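PDB 3HTU: vacuolar protein-sorting-associated protein 25 from Homo sapiens, which forms part of the ESCRT-II complex, which is required for multivesicular body formation and for sorting endosomal cargo proteins into these bodies. Local coordinates for residues K12-W17 and R54-L59. Residues are numbered along the deposited sequence; the frame is centred on the assembly and turned at random.
Sequences KLIYQW and RALQAL
The delta methyl of Ile14 meets the methyl of Ala55, and Leu59 packs against Tyr15, in a largely apolar contact between two helices of this C-terminal winged-helix domain of VPS25. CD1 of Ile14 comes tip to tip with CB of Ala55 at 3.9 Å, and the same atom lies 4.4 Å from CD1 of Leu56. Its reach follows from the torsions, since CG1 stands anti to the carbonyl carbon (chi1 -68°) and the chain then runs on nearly extended, carrying the methyl out to the other helix. Leu59 answers from one turn beyond Ala55. Its CD1 rests beside the first carbon of the Tyr15 side chain, 4.1 Å from CB, and comes within 4.4 Å of the backbone N of Lys12, so that one methyl bridges successive turns of the facing helix. With CG anti to the backbone N (chi1 -174°), the ring of Tyr15 runs past Leu59 rather than packing on it, and its hydroxyl is carried on to the C-terminus, where OH is hydrogen-bonded to OXT of Phe79.

With the segment axes 9.9 Å apart and crossing at -73°, contact is confined to a few side chains, and the 198 Å² buried belongs mainly to Leu59 and Ile14. Phe78 of strand 75-78 touches Ile14, Tyr15 and Leu56, while Ile67 and Ala65 of strand 65-68 meet Leu56 and Leu59 respectively. The crossing of helices 7-19 and 49-61 thus forms part of the hydrophobic core that joins the helical half of the winged helix to its antiparallel wing sheet.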
ATOM      1  N   LYS A  12     -11.322   7.104  -3.142  1.00 36.72           N
ATOM      2  CA  LYS A  12     -12.611   6.413  -3.045  1.00 36.63           C
ATOM      3  C   LYS A  12     -12.495   4.930  -3.425  1.00 35.87           C
ATOM      4  O   LYS A  12     -13.040   4.080  -2.743  1.00 35.90           O
ATOM      5  CB  LYS A  12     -13.663   7.125  -3.913  1.00 36.68           C
ATOM      6  CG  LYS A  12     -15.094   6.565  -3.831  1.00 37.56           C
ATOM      7  CD  LYS A  12     -16.095   7.514  -4.486  1.00 37.06           C
ATOM      8  CE  LYS A  12     -17.520   6.968  -4.462  1.00 39.70           C
ATOM      9  NZ  LYS A  12     -18.139   6.955  -3.095  1.00 39.96           N
ATOM     10  N   LEU A  13     -11.769   4.631  -4.502  1.00 34.93           N
ATOM     11  CA  LEU A  13     -11.585   3.252  -4.957  1.00 33.77           C
ATOM     12  C   LEU A  13     -10.736   2.392  -4.030  1.00 32.69           C
ATOM     13  O   LEU A  13     -11.055   1.216  -3.797  1.00 32.46           O
ATOM     14  CB  LEU A  13     -10.985   3.209  -6.372  1.00 34.51           C
ATOM     15  CG  LEU A  13     -11.857   3.598  -7.571  1.00 35.43           C
ATOM     16  CD1 LEU A  13     -10.999   3.677  -8.835  1.00 36.43           C
ATOM     17  CD2 LEU A  13     -13.022   2.627  -7.781  1.00 36.78           C
ATOM     18  N   ILE A  14      -9.647   2.960  -3.512  1.00 30.81           N
ATOM     19  CA  ILE A  14      -8.770   2.210  -2.629  1.00 29.35           C
ATOM     20  C   ILE A  14      -9.509   1.876  -1.336  1.00 29.27           C
ATOM     21  O   ILE A  14      -9.426   0.762  -0.829  1.00 28.05           O
ATOM     22  CB  ILE A  14      -7.458   2.979  -2.306  1.00 29.13           C
ATOM     23  CG1 ILE A  14      -6.572   3.093  -3.551  1.00 28.66           C
ATOM     24  CG2 ILE A  14      -6.671   2.283  -1.180  1.00 28.19           C
ATOM     25  CD1 ILE A  14      -5.677   4.322  -3.544  1.00 27.73           C
ATOM     26  N   TYR A  15     -10.227   2.859  -0.811  1.00 29.87           N
ATOM     27  CA  TYR A  15     -10.850   2.721   0.501  1.00 31.20           C
ATOM     28  C   TYR A  15     -12.008   1.734   0.438  1.00 32.88           C
ATOM     29  O   TYR A  15     -12.266   1.005   1.390  1.00 33.16           O
ATOM     30  CB  TYR A  15     -11.310   4.078   1.028  1.00 30.33           C
ATOM     31  CG  TYR A  15     -11.825   4.002   2.442  1.00 30.24           C
ATOM     32  CD1 TYR A  15     -10.946   4.010   3.523  1.00 29.78           C
ATOM     33  CD2 TYR A  15     -13.181   3.887   2.699  1.00 29.44           C
ATOM     34  CE1 TYR A  15     -11.405   3.909   4.814  1.00 28.45           C
ATOM     35  CE2 TYR A  15     -13.655   3.794   4.000  1.00 29.48           C
ATOM     36  CZ  TYR A  15     -12.760   3.814   5.052  1.00 29.33           C
ATOM     37  OH  TYR A  15     -13.210   3.727   6.351  1.00 27.87           O
ATOM     38  N   GLN A  16     -12.697   1.735  -0.701  1.00 34.82           N
ATOM     39  CA  GLN A  16     -13.700   0.742  -1.036  1.00 36.95           C
ATOM     40  C   GLN A  16     -13.101  -0.670  -0.954  1.00 37.55           C
ATOM     41  O   GLN A  16     -13.725  -1.567  -0.405  1.00 37.81           O
ATOM     42  CB  GLN A  16     -14.206   1.025  -2.450  1.00 36.92           C
ATOM     43  CG  GLN A  16     -15.702   1.068  -2.624  1.00 37.45           C
ATOM     44  CD  GLN A  16     -16.113   1.650  -3.980  1.00 38.54           C
ATOM     45  OE1 GLN A  16     -17.003   2.502  -4.058  1.00 40.14           O
ATOM     46  NE2 GLN A  16     -15.467   1.194  -5.051  1.00 40.63           N
ATOM     47  N   TRP A  17     -11.888  -0.859  -1.490  1.00 38.70           N
ATOM     48  CA  TRP A  17     -11.260  -2.186  -1.531  1.00 39.63           C
ATOM     49  C   TRP A  17     -10.799  -2.673  -0.153  1.00 40.83           C
ATOM     50  O   TRP A  17     -10.899  -3.865   0.158  1.00 40.87           O
ATOM     51  CB  TRP A  17     -10.080  -2.234  -2.526  1.00 39.55           C
ATOM     52  CG  TRP A  17      -9.409  -3.561  -2.488  1.00 39.14           C
ATOM     53  CD1 TRP A  17      -9.799  -4.690  -3.150  1.00 38.25           C
ATOM     54  CD2 TRP A  17      -8.280  -3.938  -1.680  1.00 38.40           C
ATOM     55  NE1 TRP A  17      -8.971  -5.737  -2.828  1.00 38.20           N
ATOM     56  CE2 TRP A  17      -8.029  -5.305  -1.929  1.00 37.78           C
ATOM     57  CE3 TRP A  17      -7.450  -3.249  -0.783  1.00 38.83           C
ATOM     58  CZ2 TRP A  17      -6.982  -6.002  -1.317  1.00 38.01           C
ATOM     59  CZ3 TRP A  17      -6.403  -3.940  -0.175  1.00 38.65           C
ATOM     60  CH2 TRP A  17      -6.181  -5.303  -0.445  1.00 38.70           C
ATOM     61  N   ARG A  54      -1.130  11.044  -3.215  1.00 27.28           N
ATOM     62  CA  ARG A  54      -2.158  12.080  -3.264  1.00 27.30           C
ATOM     63  C   ARG A  54      -3.570  11.508  -2.993  1.00 26.57           C
ATOM     64  O   ARG A  54      -4.423  12.192  -2.426  1.00 26.05           O
ATOM     65  CB  ARG A  54      -2.116  12.855  -4.589  1.00 28.24           C
ATOM     66  CG  ARG A  54      -0.736  13.433  -4.978  1.00 31.25           C
ATOM     67  CD  ARG A  54      -0.440  14.825  -4.399  1.00 35.27           C
ATOM     68  NE  ARG A  54       0.668  15.461  -5.134  1.00 40.65           N
ATOM     69  CZ  ARG A  54       1.178  16.669  -4.886  1.00 42.24           C
ATOM     70  NH1 ARG A  54       0.698  17.432  -3.904  1.00 44.42           N
ATOM     71  NH2 ARG A  54       2.181  17.122  -5.633  1.00 43.08           N
ATOM     72  N   ALA A  55      -3.808  10.266  -3.417  1.00 25.47           N
ATOM     73  CA  ALA A  55      -5.051   9.569  -3.112  1.00 25.02           C
ATOM     74  C   ALA A  55      -5.153   9.379  -1.596  1.00 23.98           C
ATOM     75  O   ALA A  55      -6.196   9.649  -1.000  1.00 24.01           O
ATOM     76  CB  ALA A  55      -5.102   8.220  -3.805  1.00 24.62           C
ATOM     77  N   LEU A  56      -4.055   8.926  -1.004  1.00 22.77           N
ATOM     78  CA  LEU A  56      -3.981   8.644   0.425  1.00 23.05           C
ATOM     79  C   LEU A  56      -4.072   9.908   1.278  1.00 23.15           C
ATOM     80  O   LEU A  56      -4.612   9.870   2.386  1.00 21.54           O
ATOM     81  CB  LEU A  56      -2.685   7.900   0.733  1.00 22.82           C
ATOM     82  CG  LEU A  56      -2.665   6.365   0.823  1.00 23.25           C
ATOM     83  CD1 LEU A  56      -3.872   5.663   0.247  1.00 19.70           C
ATOM     84  CD2 LEU A  56      -1.431   5.807   0.250  1.00 18.66           C
ATOM     85  N   GLN A  57      -3.538  11.015   0.753  1.00 23.79           N
ATOM     86  CA  GLN A  57      -3.593  12.324   1.422  1.00 24.13           C
ATOM     87  C   GLN A  57      -5.031  12.849   1.509  1.00 24.20           C
ATOM     88  O   GLN A  57      -5.425  13.401   2.537  1.00 24.17           O
ATOM     89  CB  GLN A  57      -2.648  13.342   0.743  1.00 24.64           C
ATOM     90  CG  GLN A  57      -1.139  13.119   1.066  1.00 24.55           C
ATOM     91  CD  GLN A  57      -0.174  13.716   0.046  1.00 26.21           C
ATOM     92  OE1 GLN A  57      -0.562  14.481  -0.855  1.00 29.62           O
ATOM     93  NE2 GLN A  57       1.098  13.361   0.180  1.00 28.69           N
ATOM     94  N   ALA A  58      -5.811  12.669   0.438  1.00 23.83           N
ATOM     95  CA  ALA A  58      -7.227  13.013   0.455  1.00 23.49           C
ATOM     96  C   ALA A  58      -7.987  12.170   1.480  1.00 23.50           C
ATOM     97  O   ALA A  58      -8.828  12.699   2.210  1.00 23.10           O
ATOM     98  CB  ALA A  58      -7.853  12.866  -0.937  1.00 24.20           C
ATOM     99  N   LEU A  59      -7.667  10.874   1.540  1.00 22.89           N
ATOM    100  CA  LEU A  59      -8.191   9.974   2.581  1.00 23.34           C
ATOM    101  C   LEU A  59      -7.789  10.440   3.975  1.00 23.00           C
ATOM    102  O   LEU A  59      -8.654  10.584   4.833  1.00 23.30           O
ATOM    103  CB  LEU A  59      -7.751   8.524   2.357  1.00 22.49           C
ATOM    104  CG  LEU A  59      -8.625   7.458   1.662  1.00 23.89           C
ATOM    105  CD1 LEU A  59      -9.896   7.946   0.984  1.00 20.78           C
ATOM    106  CD2 LEU A  59      -7.795   6.614   0.727  1.00 23.92           C
TER